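Local coordinates for putative cell filamentation protein (Bartonella quintana, PDB 4N67) that probably transfers AMP from ATP to target proteins through its Fic domain, which binds ADP, at residues A[22-27]-A[73-78]; A[10-15]-A[89-94]. The protein carries 2 engineered substitutions. All coordinates share one frame; numbering follows the deposited sequence.

Interaction 1: A[22-27]-A[73-78]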
ATOM      1  N   LYS A  22      -3.402 -16.702  -9.940  1.00 13.46           N
ATOM      2  CA  LYS A  22      -2.166 -17.407 -10.222  1.00 13.33           C
ATOM      3  C   LYS A  22      -1.142 -17.061  -9.129  1.00 12.34           C
ATOM      4  O   LYS A  22      -0.936 -15.904  -8.788  1.00 12.02           O
ATOM      5  CB  LYS A  22      -1.615 -16.995 -11.585  1.00 13.72           C
ATOM      6  CG  LYS A  22      -2.449 -17.452 -12.768  1.00 14.86           C
ATOM      7  CD  LYS A  22      -1.920 -16.962 -14.105  1.00 15.18           C
ATOM      8  CE  LYS A  22      -2.861 -17.368 -15.236  1.00 16.26           C
ATOM      9  NZ  LYS A  22      -2.342 -16.847 -16.522  1.00 17.09           N
ATOM     10  N   ASN A  23      -0.458 -18.080  -8.628  1.00 12.17           N
ATOM     11  CA  ASN A  23       0.463 -17.885  -7.518  1.00 11.78           C
ATOM     12  C   ASN A  23       1.596 -18.887  -7.595  1.00 11.80           C
ATOM     13  O   ASN A  23       1.530 -19.866  -8.345  1.00 13.21           O
ATOM     14  CB  ASN A  23      -0.261 -17.992  -6.173  1.00 11.89           C
ATOM     15  CG  ASN A  23      -0.803 -19.386  -5.911  1.00 12.35           C
ATOM     16  OD1 ASN A  23      -0.107 -20.255  -5.372  1.00 12.76           O
ATOM     17  ND2 ASN A  23      -2.030 -19.659  -6.362  1.00 12.85           N
ATOM     18  N   LYS A  24       2.621 -18.653  -6.785  0.50 11.78           N
ATOM     19  CA  LYS A  24       3.827 -19.474  -6.801  0.50 12.15           C
ATOM     20  C   LYS A  24       3.829 -20.577  -5.748  0.50 12.31           C
ATOM     21  O   LYS A  24       4.765 -21.365  -5.685  0.50 12.76           O
ATOM     22  CB  LYS A  24       5.038 -18.567  -6.623  0.50 12.38           C
ATOM     23  CG  LYS A  24       5.214 -17.643  -7.833  0.50 12.71           C
ATOM     24  CD  LYS A  24       6.186 -16.503  -7.619  0.50 13.17           C
ATOM     25  CE  LYS A  24       7.578 -16.949  -7.218  0.50 14.16           C
ATOM     26  NZ  LYS A  24       8.552 -15.845  -7.438  0.50 14.67           N
ATOM     27  N   HIS A  25       2.762 -20.660  -4.956  1.00 11.82           N
ATOM     28  CA  HIS A  25       2.708 -21.573  -3.831  1.00 12.24           C
ATOM     29  C   HIS A  25       2.194 -22.961  -4.144  1.00 12.80           C
ATOM     30  O   HIS A  25       2.235 -23.838  -3.276  1.00 13.26           O
ATOM     31  CB  HIS A  25       1.809 -20.987  -2.729  1.00 11.90           C
ATOM     32  CG  HIS A  25       2.356 -19.781  -2.091  1.00 11.31           C
ATOM     33  ND1 HIS A  25       3.561 -19.767  -1.446  1.00 11.36           N
ATOM     34  CD2 HIS A  25       1.883 -18.516  -2.039  1.00 10.76           C
ATOM     35  CE1 HIS A  25       3.787 -18.562  -0.961  1.00 11.03           C
ATOM     36  NE2 HIS A  25       2.775 -17.783  -1.314  1.00 10.63           N
ATOM     37  N   GLY A  26       1.678 -23.190  -5.358  1.00 12.94           N
ATOM     38  CA  GLY A  26       1.083 -24.461  -5.728  1.00 13.96           C
ATOM     39  C   GLY A  26      -0.334 -24.653  -5.214  1.00 14.46           C
ATOM     40  O   GLY A  26      -0.802 -25.764  -5.109  1.00 15.44           O
ATOM     41  N   ILE A  27      -1.015 -23.536  -4.941  1.00 14.45           N
ATOM     42  CA  ILE A  27      -2.329 -23.550  -4.300  1.00 15.29           C
ATOM     43  C   ILE A  27      -3.411 -23.229  -5.336  1.00 15.86           C
ATOM     44  O   ILE A  27      -3.262 -22.286  -6.112  1.00 15.40           O
ATOM     45  CB  ILE A  27      -2.376 -22.540  -3.143  1.00 15.19           C
ATOM     46  CG1 ILE A  27      -1.358 -22.936  -2.048  1.00 15.53           C
ATOM     47  CG2 ILE A  27      -3.802 -22.430  -2.610  1.00 15.61           C
ATOM     48  CD1 ILE A  27      -1.224 -21.935  -0.944  1.00 15.42           C
ATOM     49  N   THR A  73       4.803 -15.031  -3.507  1.00 10.96           N
ATOM     50  CA  THR A  73       3.407 -15.384  -3.790  1.00 11.01           C
ATOM     51  C   THR A  73       3.027 -15.124  -5.236  1.00 10.74           C
ATOM     52  O   THR A  73       2.415 -15.969  -5.877  1.00 11.09           O
ATOM     53  CB  THR A  73       2.476 -14.580  -2.833  1.00 10.90           C
ATOM     54  OG1 THR A  73       2.797 -14.934  -1.466  1.00 11.16           O
ATOM     55  CG2 THR A  73       0.992 -14.792  -3.155  1.00 11.41           C
ATOM     56  N   PHE A  74       3.336 -13.933  -5.758  1.00 10.64           N
ATOM     57  CA  PHE A  74       2.917 -13.536  -7.096  1.00 10.83           C
ATOM     58  C   PHE A  74       4.102 -13.227  -8.012  1.00 10.78           C
ATOM     59  O   PHE A  74       5.024 -12.510  -7.603  1.00 10.66           O
ATOM     60  CB  PHE A  74       2.032 -12.285  -7.033  1.00 11.03           C
ATOM     61  CG  PHE A  74       0.752 -12.469  -6.293  1.00 11.12           C
ATOM     62  CD1 PHE A  74      -0.123 -13.488  -6.650  1.00 11.91           C
ATOM     63  CD2 PHE A  74       0.408 -11.638  -5.220  1.00 11.52           C
ATOM     64  CE1 PHE A  74      -1.331 -13.646  -5.987  1.00 12.55           C
ATOM     65  CE2 PHE A  74      -0.803 -11.811  -4.546  1.00 11.92           C
ATOM     66  CZ  PHE A  74      -1.669 -12.819  -4.945  1.00 12.77           C
ATOM     67  N   GLU A  75       4.029 -13.732  -9.255  1.00 11.33           N
ATOM     68  CA  GLU A  75       5.058 -13.440 -10.282  1.00 11.41           C
ATOM     69  C   GLU A  75       5.182 -11.944 -10.563  1.00 11.16           C
ATOM     70  O   GLU A  75       6.292 -11.450 -10.850  1.00 12.11           O
ATOM     71  CB  GLU A  75       4.786 -14.174 -11.589  1.00 12.17           C
ATOM     72  CG  GLU A  75       4.997 -15.687 -11.511  1.00 12.56           C
ATOM     73  CD  GLU A  75       4.706 -16.372 -12.828  1.00 13.48           C
ATOM     74  OE1 GLU A  75       5.118 -15.838 -13.878  1.00 13.60           O
ATOM     75  OE2 GLU A  75       4.094 -17.446 -12.815  1.00 14.44           O
ATOM     76  N   TRP A  76       4.053 -11.248 -10.443  1.00 11.00           N
ATOM     77  CA  TRP A  76       3.984  -9.808 -10.728  1.00 11.23           C
ATOM     78  C   TRP A  76       4.242  -8.942  -9.515  1.00 10.70           C
ATOM     79  O   TRP A  76       3.985  -7.725  -9.562  1.00 10.67           O
ATOM     80  CB  TRP A  76       2.616  -9.435 -11.364  1.00 11.62           C
ATOM     81  CG  TRP A  76       1.447 -10.028 -10.651  1.00 11.81           C
ATOM     82  CD1 TRP A  76       0.830 -11.238 -10.924  1.00 12.88           C
ATOM     83  CD2 TRP A  76       0.757  -9.488  -9.519  1.00 11.95           C
ATOM     84  NE1 TRP A  76      -0.173 -11.455 -10.031  1.00 12.56           N
ATOM     85  CE2 TRP A  76      -0.263 -10.390  -9.180  1.00 12.17           C
ATOM     86  CE3 TRP A  76       0.850  -8.289  -8.802  1.00 11.95           C
ATOM     87  CZ2 TRP A  76      -1.137 -10.157  -8.124  1.00 12.32           C
ATOM     88  CZ3 TRP A  76      -0.010  -8.073  -7.757  1.00 12.25           C
ATOM     89  CH2 TRP A  76      -0.986  -9.023  -7.422  1.00 12.35           C
ATOM     90  N   ALA A  77       4.778  -9.484  -8.422  1.00 10.43           N
ATOM     91  CA  ALA A  77       5.085  -8.635  -7.261  1.00 10.48           C
ATOM     92  C   ALA A  77       5.985  -7.482  -7.717  1.00 10.61           C
ATOM     93  O   ALA A  77       6.947  -7.680  -8.444  1.00 11.56           O
ATOM     94  CB  ALA A  77       5.780  -9.419  -6.159  1.00 10.54           C
ATOM     95  N   GLY A  78       5.668  -6.292  -7.216  1.00 10.70           N
ATOM     96  CA  GLY A  78       6.413  -5.078  -7.545  1.00 10.98           C
ATOM     97  C   GLY A  78       5.982  -4.400  -8.826  1.00 11.37           C
ATOM     98  O   GLY A  78       6.504  -3.343  -9.134  1.00 12.83           O
TER
HETATM   99  O   HOH W   1      -2.015 -13.647 -10.140  1.00 17.03           O
HETATM  100  O   HOH W   2       1.744 -15.408  -9.828  1.00 17.56           O
HETATM  101  O   HOH W   3       7.763 -12.989  -7.963  1.00 20.47           O
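Lys24 and His25 reach Thr73 by two separate hydrogen bonds, one through the main chain and one between imidazole and hydroxyl. Lys24 N donates to Thr73 O at 2.8 Å, while His25 NE2 pairs with Thr73 OG1 at 2.9 Å, the hydroxyl lying at the ring edge, near its plane. With OG1 of Thr73 anti to its own carbonyl carbon (chi1 -61°), the hydroxyl meets the imidazole and the methyl CG2 is left to rest over the centre of the Phe74 ring. A threonine thus serves a polar and an apolar neighbour at once. On the opposite face of Phe74 sits Trp76 CZ2, offset toward the rim, and at the ring edge, in plane, lies Lys22 O, 3.3 Å from Phe74 CD1. That carbonyl accepts from two waters, one of which accepts from Trp76 NE1, the other bound only weakly to Lys22 O but accepting from Glu75 N. In one of its two modelled conformers the Lys24 chain, bent at chi3, lays its CD against Glu75 CG. Behind these groups, Asn23 fixes its own loop: OD1 accepts from His25 N in an Asx turn, and ND2 donates to Ile27 O at 2.9 Å, almost straight at 175°. The contact joins the loop leading into helix 30-48, touched by Asn23 at Leu33 and His25 at Arg36, to the loop between helix 59-70 and strand 85-86.

Interaction 2: A[10-15]-A[89-94]; sequences EHNYFY and DGSTAC
The ring of Tyr13 has the methyl of Ala93 over the centre of one face, a CH-pi contact with CB 3.7 Å from the ring centroid and only 2° off its normal. Ala93 belongs to the beta-hairpin of strands 85-86 and 92-93, which by its place in the Fic fold probably corresponds to the flap that lines up target segments with the active site. At the ring edge, near its plane, lies Cys94 C, and the hydroxyl end reaches just past the end of the strand, OH standing 3.4 Å from Cys94 CA. Trp76 meets the same ring edge-to-face, and Arg156, from the segment corresponding to the Fic motif, adds a cation-pi contact. A residue as small as alanine lets the aromatic ring settle close against the strand. Just before Tyr13 in the 3-10 segment, Asn12 turns its amide to the hairpin, with CG anti to the carbonyl carbon (chi1 -75°): ND2 donates to Thr92 O at 2.8 Å, the acceptor near the amide plane although the donor stands above the carbonyl plane. An amide suits this place, since its other end, OD1, accepts from a water that is also weakly bound to Ser91 OG. The hairpin turn is braced from within by an Asx turn, with Gly90 at a positive phi between its ends. Asp89 OD1 accepts from both Ser91 N, at 2.8 Å, and Ser91 OG, at 2.7 Å, the latter on its syn lone pair.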
ATOM      1  N   GLU A  10      -7.460  -8.798 -17.756  1.00 23.08           N
ATOM      2  CA  GLU A  10      -7.581  -8.993 -16.313  1.00 23.91           C
ATOM      3  C   GLU A  10      -7.889 -10.456 -15.959  1.00 21.72           C
ATOM      4  O   GLU A  10      -7.512 -10.931 -14.885  1.00 18.13           O
ATOM      5  CB  GLU A  10      -8.568  -7.973 -15.699  1.00 28.76           C
ATOM      6  CG  GLU A  10     -10.025  -8.364 -15.700  1.00 31.08           C
ATOM      7  CD  GLU A  10     -10.944  -7.194 -15.357  1.00 35.31           C
ATOM      8  OE1 GLU A  10     -10.813  -6.130 -15.996  1.00 39.52           O
ATOM      9  OE2 GLU A  10     -11.799  -7.347 -14.451  1.00 37.51           O
ATOM     10  N   HIS A  11      -8.497 -11.213 -16.870  1.00 20.08           N
ATOM     11  CA  HIS A  11      -8.796 -12.610 -16.585  1.00 19.98           C
ATOM     12  C   HIS A  11      -7.512 -13.455 -16.447  1.00 18.15           C
ATOM     13  O   HIS A  11      -7.525 -14.515 -15.802  1.00 19.61           O
ATOM     14  CB  HIS A  11      -9.679 -13.212 -17.679  1.00 21.33           C
ATOM     15  N   ASN A  12      -6.420 -12.979 -17.058  1.00 17.15           N
ATOM     16  CA  ASN A  12      -5.159 -13.698 -17.079  1.00 16.76           C
ATOM     17  C   ASN A  12      -4.457 -13.662 -15.716  1.00 15.78           C
ATOM     18  O   ASN A  12      -3.447 -14.336 -15.519  1.00 15.56           O
ATOM     19  CB  ASN A  12      -4.242 -13.195 -18.185  1.00 18.01           C
ATOM     20  CG  ASN A  12      -4.677 -13.677 -19.552  1.00 19.25           C
ATOM     21  OD1 ASN A  12      -5.265 -14.742 -19.670  1.00 20.27           O
ATOM     22  ND2 ASN A  12      -4.394 -12.883 -20.582  1.00 19.79           N
ATOM     23  N   TYR A  13      -5.023 -12.917 -14.762  1.00 14.51           N
ATOM     24  CA  TYR A  13      -4.526 -13.002 -13.373  1.00 14.06           C
ATOM     25  C   TYR A  13      -4.943 -14.287 -12.671  1.00 15.37           C
ATOM     26  O   TYR A  13      -4.374 -14.616 -11.652  1.00 13.95           O
ATOM     27  CB  TYR A  13      -5.031 -11.816 -12.543  1.00 14.38           C
ATOM     28  CG  TYR A  13      -4.268 -10.524 -12.719  1.00 14.75           C
ATOM     29  CD1 TYR A  13      -2.962 -10.383 -12.293  1.00 14.05           C
ATOM     30  CD2 TYR A  13      -4.872  -9.412 -13.317  1.00 14.66           C
ATOM     31  CE1 TYR A  13      -2.274  -9.190 -12.411  1.00 14.80           C
ATOM     32  CE2 TYR A  13      -4.197  -8.221 -13.432  1.00 14.93           C
ATOM     33  CZ  TYR A  13      -2.899  -8.099 -13.025  1.00 14.73           C
ATOM     34  OH  TYR A  13      -2.242  -6.880 -13.157  1.00 17.12           O
ATOM     35  N   PHE A  14      -5.950 -14.983 -13.193  1.00 15.24           N
ATOM     36  CA  PHE A  14      -6.538 -16.153 -12.559  1.00 15.83           C
ATOM     37  C   PHE A  14      -6.236 -17.409 -13.340  1.00 15.86           C
ATOM     38  O   PHE A  14      -6.117 -17.357 -14.585  1.00 17.27           O
ATOM     39  CB  PHE A  14      -8.054 -16.004 -12.533  1.00 16.37           C
ATOM     40  CG  PHE A  14      -8.560 -14.868 -11.695  1.00 17.91           C
ATOM     41  CD1 PHE A  14      -8.708 -15.020 -10.324  1.00 18.38           C
ATOM     42  CD2 PHE A  14      -8.988 -13.694 -12.267  1.00 19.33           C
ATOM     43  CE1 PHE A  14      -9.212 -14.001  -9.531  1.00 20.01           C
ATOM     44  CE2 PHE A  14      -9.503 -12.674 -11.479  1.00 20.15           C
ATOM     45  CZ  PHE A  14      -9.618 -12.829 -10.114  1.00 20.31           C
ATOM     46  N   TYR A  15      -6.213 -18.551 -12.659  1.00 20.58           N
ATOM     47  CA  TYR A  15      -6.192 -19.833 -13.368  1.00 20.84           C
ATOM     48  C   TYR A  15      -7.478 -19.965 -14.191  1.00 22.82           C
ATOM     49  O   TYR A  15      -8.484 -19.345 -13.860  1.00 23.56           O
ATOM     50  CB  TYR A  15      -6.052 -21.010 -12.387  1.00 19.93           C
ATOM     51  CG  TYR A  15      -4.703 -21.008 -11.694  1.00 18.15           C
ATOM     52  CD1 TYR A  15      -3.546 -21.199 -12.422  1.00 17.65           C
ATOM     53  CD2 TYR A  15      -4.595 -20.766 -10.333  1.00 17.30           C
ATOM     54  CE1 TYR A  15      -2.295 -21.157 -11.813  1.00 16.98           C
ATOM     55  CE2 TYR A  15      -3.352 -20.734  -9.720  1.00 16.54           C
ATOM     56  CZ  TYR A  15      -2.219 -20.924 -10.451  1.00 16.25           C
ATOM     57  OH  TYR A  15      -0.991 -20.833  -9.809  1.00 15.88           O
ATOM     58  N   ASP A  89       3.731 -18.579 -17.925  1.00 18.67           N
ATOM     59  CA  ASP A  89       2.827 -19.358 -18.796  1.00 19.58           C
ATOM     60  C   ASP A  89       2.577 -18.706 -20.139  1.00 19.73           C
ATOM     61  O   ASP A  89       1.877 -19.290 -20.997  1.00 21.44           O
ATOM     62  CB  ASP A  89       1.492 -19.697 -18.085  1.00 19.15           C
ATOM     63  CG  ASP A  89       0.601 -18.488 -17.835  1.00 19.02           C
ATOM     64  OD1 ASP A  89       0.649 -17.504 -18.590  1.00 19.42           O
ATOM     65  OD2 ASP A  89      -0.184 -18.542 -16.884  1.00 19.84           O
ATOM     66  N   GLY A  90       3.141 -17.513 -20.341  1.00 19.28           N
ATOM     67  CA  GLY A  90       3.080 -16.807 -21.619  1.00 19.98           C
ATOM     68  C   GLY A  90       1.921 -15.845 -21.807  1.00 19.69           C
ATOM     69  O   GLY A  90       1.890 -15.116 -22.800  1.00 20.45           O
ATOM     70  N   SER A  91       0.977 -15.828 -20.868  1.00 18.43           N
ATOM     71  CA  SER A  91      -0.159 -14.911 -20.934  1.00 18.37           C
ATOM     72  C   SER A  91       0.215 -13.593 -20.285  1.00 17.91           C
ATOM     73  O   SER A  91       1.142 -13.535 -19.466  1.00 17.27           O
ATOM     74  CB  SER A  91      -1.393 -15.508 -20.250  1.00 18.60           C
ATOM     75  OG  SER A  91      -1.253 -15.555 -18.837  1.00 17.86           O
ATOM     76  N   THR A  92      -0.520 -12.547 -20.667  1.00 18.40           N
ATOM     77  CA  THR A  92      -0.235 -11.193 -20.205  1.00 18.01           C
ATOM     78  C   THR A  92      -1.449 -10.621 -19.500  1.00 17.90           C
ATOM     79  O   THR A  92      -2.584 -10.784 -19.982  1.00 18.98           O
ATOM     80  CB  THR A  92       0.215 -10.302 -21.376  1.00 19.31           C
ATOM     81  OG1 THR A  92       1.392 -10.870 -21.978  1.00 20.03           O
ATOM     82  CG2 THR A  92       0.536  -8.890 -20.928  1.00 19.55           C
ATOM     83  N   ALA A  93      -1.212 -10.014 -18.341  1.00 16.70           N
ATOM     84  CA  ALA A  93      -2.288  -9.464 -17.501  1.00 16.42           C
ATOM     85  C   ALA A  93      -2.015  -8.016 -17.137  1.00 16.43           C
ATOM     86  O   ALA A  93      -0.868  -7.593 -17.038  1.00 16.92           O
ATOM     87  CB  ALA A  93      -2.431 -10.285 -16.229  1.00 16.32           C
ATOM     88  N   CYS A  94      -3.096  -7.278 -16.941  1.00 16.64           N
ATOM     89  CA  CYS A  94      -3.071  -5.978 -16.306  1.00 17.45           C
ATOM     90  C   CYS A  94      -4.501  -5.617 -15.946  1.00 16.76           C
ATOM     91  O   CYS A  94      -5.437  -6.297 -16.342  1.00 17.17           O
ATOM     92  CB  CYS A  94      -2.447  -4.926 -17.200  1.00 18.80           C
ATOM     93  SG  CYS A  94      -3.283  -4.702 -18.782  1.00 22.84           S
TER
HETATM   94  O   HOH W   4      -4.232 -17.207 -18.508  1.00 33.77           O

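How the interactions relate
Interaction 1 is nested inside the chain loop that interaction 2 closes: the order is 10-15, 22-27, 73-78, 89-94, with helices 30-48 and 59-70 between the inner pair. Their centres lie 12 Å apart, on the same side of the chain's centre, and Lys22 joins them. Its NZ forms a salt bridge with Asp89 OD2 at 2.8 Å and a hydrogen bond to Asn12 O, while Lys22 N probably bonds Tyr13 O. The N-terminal segment therefore lies against both the loop after helix 59-70 and the hairpin of strands 85-86 and 92-93. The side chain of Phe74 is about 8 Å from the bound ADP, so interaction 1 lies near the nucleotide.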